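Long-range contact in beta-hexosaminidase (Neisseria gonorrhoeae, PDB 6JTJ), which probably cleaves terminal beta-1,4-linked N-acetylglucosamine from peptide-linked peptidoglycan fragments during cell-wall recycling: residues C[61-75]-C[91-105]. Numbering follows the deposited sequence.
Sequences KQRLLDPAIGGIILF and EIKALRTPELIIAVD. With NAG (2-acetamido-2-deoxy-beta-D-glucopyranose), chain I.
Two neighbouring parallel strands of a beta-alpha-beta unit, 69-74 and 101-104, meet in the glycoside hydrolase family 3 N-terminal domain. Four backbone bonds join them: Ile101 N to Gly70 O, Ile72 N to Ile101 O (2.8 Å), Ala103 N to Ile72 O, and Leu74 N to Ala103 O. Gly71 lies beside Ile101, and its CA is 3.0 Å from Ile101 O.

Before the strands, Arg96 ties its own loop to the end of 61-66. Its NH1 donates to Leu64 O (2.7 Å) and to Asp66 O (2.8 Å), and both oxygens lie near the guanidinium plane. Asp66 O also accepts from Ile69 N, which reaches it from the opposite face to Arg96, so one carbonyl serves both the turn and the arginine. The Arg96 chain bends at chi3 (-83°), which helps bring NH1 to the two carbonyls, and Leu100 CD2 sits above one face of the guanidinium group, offset toward its rim. Beside it, Leu64 CB packs on Leu95 CD1 (3.6 Å) and Leu100 CD1. Further along, Leu74 CD1 meets Ile102 CG2 at 3.7 Å.

At the C-terminal end of the strands, Asp105 binds the sugar. OD1 accepts from NAG O4 and OD2 from NAG O6 (2.7 Å). A water bridges Leu74 O to both Asp105 N and OD2, which would steady the carboxylate. Ile73 CD1 lies 3.9 Å from NAG O6. Arg113 forms a salt bridge with Asp105 OD2.

Helix 82-94 connects the pair and packs on Leu74 and Ile102 through Leu85 and Thr89. On the other edge of strand 69-74, strand 47-49 continues the parallel sheet.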
# COMPACT_ATOMS: atom_id res chain seq x y z
N LYS C 61 24.89 -11.17 -15.89
CA LYS C 61 25.62 -12.43 -15.67
C LYS C 61 26.84 -12.21 -14.79
O LYS C 61 27.07 -12.96 -13.85
CB LYS C 61 26.03 -13.06 -16.99
CG LYS C 61 24.87 -13.62 -17.78
CD LYS C 61 25.30 -14.23 -19.10
CE LYS C 61 24.09 -14.71 -19.88
NZ LYS C 61 24.46 -15.28 -21.20
N GLN C 62 27.60 -11.18 -15.09
CA GLN C 62 28.79 -10.88 -14.31
C GLN C 62 28.41 -10.49 -12.91
O GLN C 62 29.03 -10.94 -11.95
CB GLN C 62 29.64 -9.79 -14.98
CG GLN C 62 30.40 -10.30 -16.19
CD GLN C 62 30.80 -9.19 -17.14
OE1 GLN C 62 30.28 -9.05 -18.26
NE2 GLN C 62 31.75 -8.40 -16.68
N ARG C 63 27.39 -9.65 -12.78
CA ARG C 63 26.90 -9.26 -11.45
C ARG C 63 26.49 -10.48 -10.62
O ARG C 63 26.88 -10.58 -9.47
CB ARG C 63 25.74 -8.27 -11.57
CG ARG C 63 25.21 -7.81 -10.23
CD ARG C 63 24.57 -6.44 -10.32
NE ARG C 63 23.79 -6.33 -11.54
CZ ARG C 63 23.99 -5.46 -12.52
NH1 ARG C 63 24.96 -4.55 -12.48
NH2 ARG C 63 23.19 -5.51 -13.56
N LEU C 64 25.76 -11.42 -11.22
CA LEU C 64 25.23 -12.55 -10.45
C LEU C 64 26.31 -13.57 -10.08
O LEU C 64 26.04 -14.49 -9.30
CB LEU C 64 24.09 -13.25 -11.19
CG LEU C 64 22.84 -12.45 -11.61
CD1 LEU C 64 21.61 -13.36 -11.68
CD2 LEU C 64 22.55 -11.22 -10.76
N LEU C 65 27.51 -13.42 -10.65
CA LEU C 65 28.62 -14.28 -10.30
C LEU C 65 29.32 -13.79 -9.06
O LEU C 65 30.13 -14.52 -8.48
CB LEU C 65 29.61 -14.39 -11.48
CG LEU C 65 29.13 -15.33 -12.59
CD1 LEU C 65 29.91 -15.11 -13.87
CD2 LEU C 65 29.22 -16.78 -12.14
N ASP C 66 29.03 -12.56 -8.65
CA ASP C 66 29.70 -11.98 -7.50
C ASP C 66 29.40 -12.80 -6.25
O ASP C 66 28.25 -13.17 -6.01
CB ASP C 66 29.25 -10.53 -7.33
CG ASP C 66 30.13 -9.75 -6.38
OD1 ASP C 66 30.24 -10.12 -5.19
OD2 ASP C 66 30.69 -8.72 -6.82
N PRO C 67 30.43 -13.13 -5.45
CA PRO C 67 30.18 -13.94 -4.24
C PRO C 67 29.24 -13.30 -3.20
O PRO C 67 28.75 -14.01 -2.32
CB PRO C 67 31.59 -14.14 -3.64
CG PRO C 67 32.47 -13.12 -4.30
CD PRO C 67 31.86 -12.86 -5.65
N ALA C 68 29.01 -11.99 -3.29
CA ALA C 68 28.06 -11.31 -2.41
C ALA C 68 26.60 -11.73 -2.66
O ALA C 68 25.77 -11.65 -1.77
CB ALA C 68 28.20 -9.80 -2.56
N ILE C 69 26.33 -12.22 -3.86
CA ILE C 69 24.97 -12.56 -4.25
C ILE C 69 24.65 -14.03 -3.98
O ILE C 69 25.48 -14.91 -4.25
CB ILE C 69 24.76 -12.16 -5.71
CG1 ILE C 69 24.86 -10.64 -5.79
CG2 ILE C 69 23.40 -12.66 -6.21
CD1 ILE C 69 24.59 -10.07 -7.15
N GLY C 70 23.48 -14.27 -3.40
CA GLY C 70 22.99 -15.63 -3.13
C GLY C 70 21.66 -15.99 -3.73
O GLY C 70 21.30 -17.16 -3.78
N GLY C 71 20.92 -14.99 -4.22
CA GLY C 71 19.61 -15.25 -4.83
C GLY C 71 19.08 -14.07 -5.62
O GLY C 71 19.68 -13.00 -5.66
N ILE C 72 17.92 -14.28 -6.22
CA ILE C 72 17.28 -13.31 -7.10
C ILE C 72 15.78 -13.30 -6.82
O ILE C 72 15.16 -14.34 -6.65
CB ILE C 72 17.48 -13.73 -8.58
CG1 ILE C 72 18.95 -13.58 -8.99
CG2 ILE C 72 16.56 -12.95 -9.51
CD1 ILE C 72 19.50 -12.17 -8.88
N ILE C 73 15.19 -12.11 -6.80
CA ILE C 73 13.75 -11.95 -6.73
C ILE C 73 13.28 -11.47 -8.09
O ILE C 73 13.85 -10.54 -8.65
CB ILE C 73 13.28 -10.99 -5.59
CG1 ILE C 73 11.77 -10.77 -5.63
CG2 ILE C 73 13.95 -9.63 -5.69
CD1 ILE C 73 11.26 -10.04 -4.40
N LEU C 74 12.22 -12.10 -8.59
CA LEU C 74 11.63 -11.72 -9.86
C LEU C 74 10.34 -10.93 -9.67
O LEU C 74 9.68 -11.00 -8.62
CB LEU C 74 11.33 -12.95 -10.71
CG LEU C 74 12.56 -13.80 -11.08
CD1 LEU C 74 12.13 -15.05 -11.81
CD2 LEU C 74 13.54 -13.00 -11.94
N PHE C 75 10.00 -10.16 -10.70
CA PHE C 75 8.84 -9.29 -10.71
C PHE C 75 8.11 -9.45 -12.03
O PHE C 75 8.58 -10.18 -12.91
CB PHE C 75 9.28 -7.84 -10.53
CG PHE C 75 9.89 -7.56 -9.19
CD1 PHE C 75 9.10 -7.37 -8.09
CD2 PHE C 75 11.27 -7.51 -9.05
CE1 PHE C 75 9.66 -7.11 -6.86
CE2 PHE C 75 11.84 -7.26 -7.82
CZ PHE C 75 11.03 -7.05 -6.72
N GLU C 91 18.95 -20.14 -17.10
CA GLU C 91 20.20 -19.42 -17.28
C GLU C 91 20.71 -18.79 -15.99
O GLU C 91 21.90 -18.68 -15.79
CB GLU C 91 20.12 -18.41 -18.44
CG GLU C 91 19.29 -17.16 -18.18
CD GLU C 91 19.24 -16.23 -19.38
OE1 GLU C 91 20.14 -16.33 -20.22
OE2 GLU C 91 18.31 -15.39 -19.50
N ILE C 92 19.81 -18.38 -15.09
CA ILE C 92 20.22 -17.92 -13.77
C ILE C 92 20.88 -19.06 -12.98
O ILE C 92 21.91 -18.86 -12.34
CB ILE C 92 19.02 -17.36 -12.96
CG1 ILE C 92 18.61 -16.00 -13.53
CG2 ILE C 92 19.37 -17.22 -11.48
CD1 ILE C 92 17.21 -15.56 -13.13
N LYS C 93 20.26 -20.22 -13.01
CA LYS C 93 20.74 -21.37 -12.26
C LYS C 93 22.07 -21.90 -12.80
O LYS C 93 22.91 -22.38 -12.05
CB LYS C 93 19.70 -22.49 -12.24
CG LYS C 93 18.40 -22.09 -11.55
CD LYS C 93 17.78 -23.22 -10.74
CE LYS C 93 16.73 -22.71 -9.76
NZ LYS C 93 17.28 -22.16 -8.47
N ALA C 94 22.26 -21.79 -14.12
CA ALA C 94 23.46 -22.30 -14.78
C ALA C 94 24.74 -21.55 -14.39
O ALA C 94 25.83 -22.06 -14.59
CB ALA C 94 23.28 -22.28 -16.29
N LEU C 95 24.61 -20.33 -13.86
CA LEU C 95 25.78 -19.50 -13.61
C LEU C 95 26.72 -20.06 -12.56
O LEU C 95 27.93 -19.83 -12.65
CB LEU C 95 25.36 -18.09 -13.19
CG LEU C 95 24.68 -17.24 -14.26
CD1 LEU C 95 24.20 -15.95 -13.61
CD2 LEU C 95 25.60 -16.94 -15.44
N ARG C 96 26.19 -20.76 -11.57
CA ARG C 96 26.99 -21.15 -10.42
C ARG C 96 26.30 -22.19 -9.59
O ARG C 96 25.13 -22.49 -9.81
CB ARG C 96 27.33 -19.93 -9.54
CG ARG C 96 26.10 -19.12 -9.12
CD ARG C 96 26.44 -17.74 -8.57
NE ARG C 96 26.81 -17.77 -7.16
CZ ARG C 96 27.13 -16.70 -6.45
NH1 ARG C 96 27.13 -15.49 -7.01
NH2 ARG C 96 27.48 -16.84 -5.17
N THR C 97 27.05 -22.76 -8.66
CA THR C 97 26.57 -23.78 -7.73
C THR C 97 27.12 -23.47 -6.34
O THR C 97 28.25 -23.01 -6.23
CB THR C 97 27.10 -25.17 -8.14
OG1 THR C 97 26.81 -25.38 -9.51
CG2 THR C 97 26.45 -26.28 -7.31
N PRO C 98 26.32 -23.68 -5.28
CA PRO C 98 24.89 -23.97 -5.29
C PRO C 98 24.11 -22.93 -6.10
O PRO C 98 24.49 -21.75 -6.12
CB PRO C 98 24.51 -23.91 -3.81
CG PRO C 98 25.77 -24.23 -3.09
CD PRO C 98 26.86 -23.60 -3.91
N GLU C 99 23.06 -23.38 -6.77
CA GLU C 99 22.35 -22.53 -7.69
C GLU C 99 21.69 -21.39 -6.93
O GLU C 99 21.20 -21.57 -5.81
CB GLU C 99 21.32 -23.35 -8.47
CG GLU C 99 21.96 -24.46 -9.30
CD GLU C 99 20.96 -25.31 -10.05
OE1 GLU C 99 19.83 -25.46 -9.57
OE2 GLU C 99 21.30 -25.86 -11.12
N LEU C 100 21.74 -20.20 -7.52
CA LEU C 100 21.10 -19.03 -6.95
C LEU C 100 19.63 -19.35 -6.67
O LEU C 100 18.95 -19.89 -7.52
CB LEU C 100 21.21 -17.83 -7.89
CG LEU C 100 22.61 -17.23 -8.10
CD1 LEU C 100 22.56 -16.14 -9.16
CD2 LEU C 100 23.21 -16.68 -6.81
N ILE C 101 19.17 -19.02 -5.46
CA ILE C 101 17.77 -19.19 -5.07
C ILE C 101 16.93 -18.11 -5.75
O ILE C 101 17.30 -16.95 -5.79
CB ILE C 101 17.62 -19.10 -3.54
CG1 ILE C 101 18.25 -20.32 -2.86
CG2 ILE C 101 16.16 -18.98 -3.13
CD1 ILE C 101 17.57 -21.64 -3.12
N ILE C 102 15.81 -18.51 -6.33
CA ILE C 102 14.94 -17.60 -7.06
C ILE C 102 13.58 -17.52 -6.37
O ILE C 102 12.93 -18.54 -6.12
CB ILE C 102 14.75 -18.07 -8.52
CG1 ILE C 102 16.12 -18.25 -9.21
CG2 ILE C 102 13.88 -17.08 -9.29
CD1 ILE C 102 16.05 -18.76 -10.63
N ALA C 103 13.16 -16.30 -6.07
CA ALA C 103 11.88 -16.06 -5.39
C ALA C 103 11.00 -15.09 -6.14
O ALA C 103 11.44 -14.39 -7.05
CB ALA C 103 12.13 -15.56 -3.98
N VAL C 104 9.72 -15.10 -5.76
CA VAL C 104 8.71 -14.19 -6.32
C VAL C 104 7.59 -13.98 -5.29
O VAL C 104 7.40 -14.79 -4.38
CB VAL C 104 8.12 -14.76 -7.63
CG1 VAL C 104 7.22 -15.96 -7.35
CG2 VAL C 104 7.36 -13.69 -8.40
N ASP C 105 6.90 -12.85 -5.41
CA ASP C 105 5.71 -12.56 -4.61
C ASP C 105 4.45 -13.09 -5.30
O ASP C 105 3.81 -12.37 -6.08
CB ASP C 105 5.57 -11.04 -4.40
CG ASP C 105 6.72 -10.44 -3.58
OD1 ASP C 105 6.89 -10.88 -2.43
OD2 ASP C 105 7.40 -9.51 -4.07
C1 NAG I . 7.55 -5.35 0.52
C2 NAG I . 6.15 -5.97 0.69
C3 NAG I . 6.26 -7.47 0.89
C4 NAG I . 7.13 -8.10 -0.19
C5 NAG I . 8.52 -7.49 -0.20
C6 NAG I . 9.33 -7.99 -1.41
C7 NAG I . 4.15 -5.05 1.88
C8 NAG I . 3.42 -5.16 0.61
N2 NAG I . 5.43 -5.44 1.82
O1 NAG I . 7.46 -4.11 -0.14
O3 NAG I . 4.97 -8.02 0.91
O4 NAG I . 7.22 -9.49 -0.04
O5 NAG I . 8.41 -6.09 -0.33
O6 NAG I . 8.77 -7.61 -2.65
O7 NAG I . 3.60 -4.57 2.89
O HOH W 1 7.70 -10.50 -6.64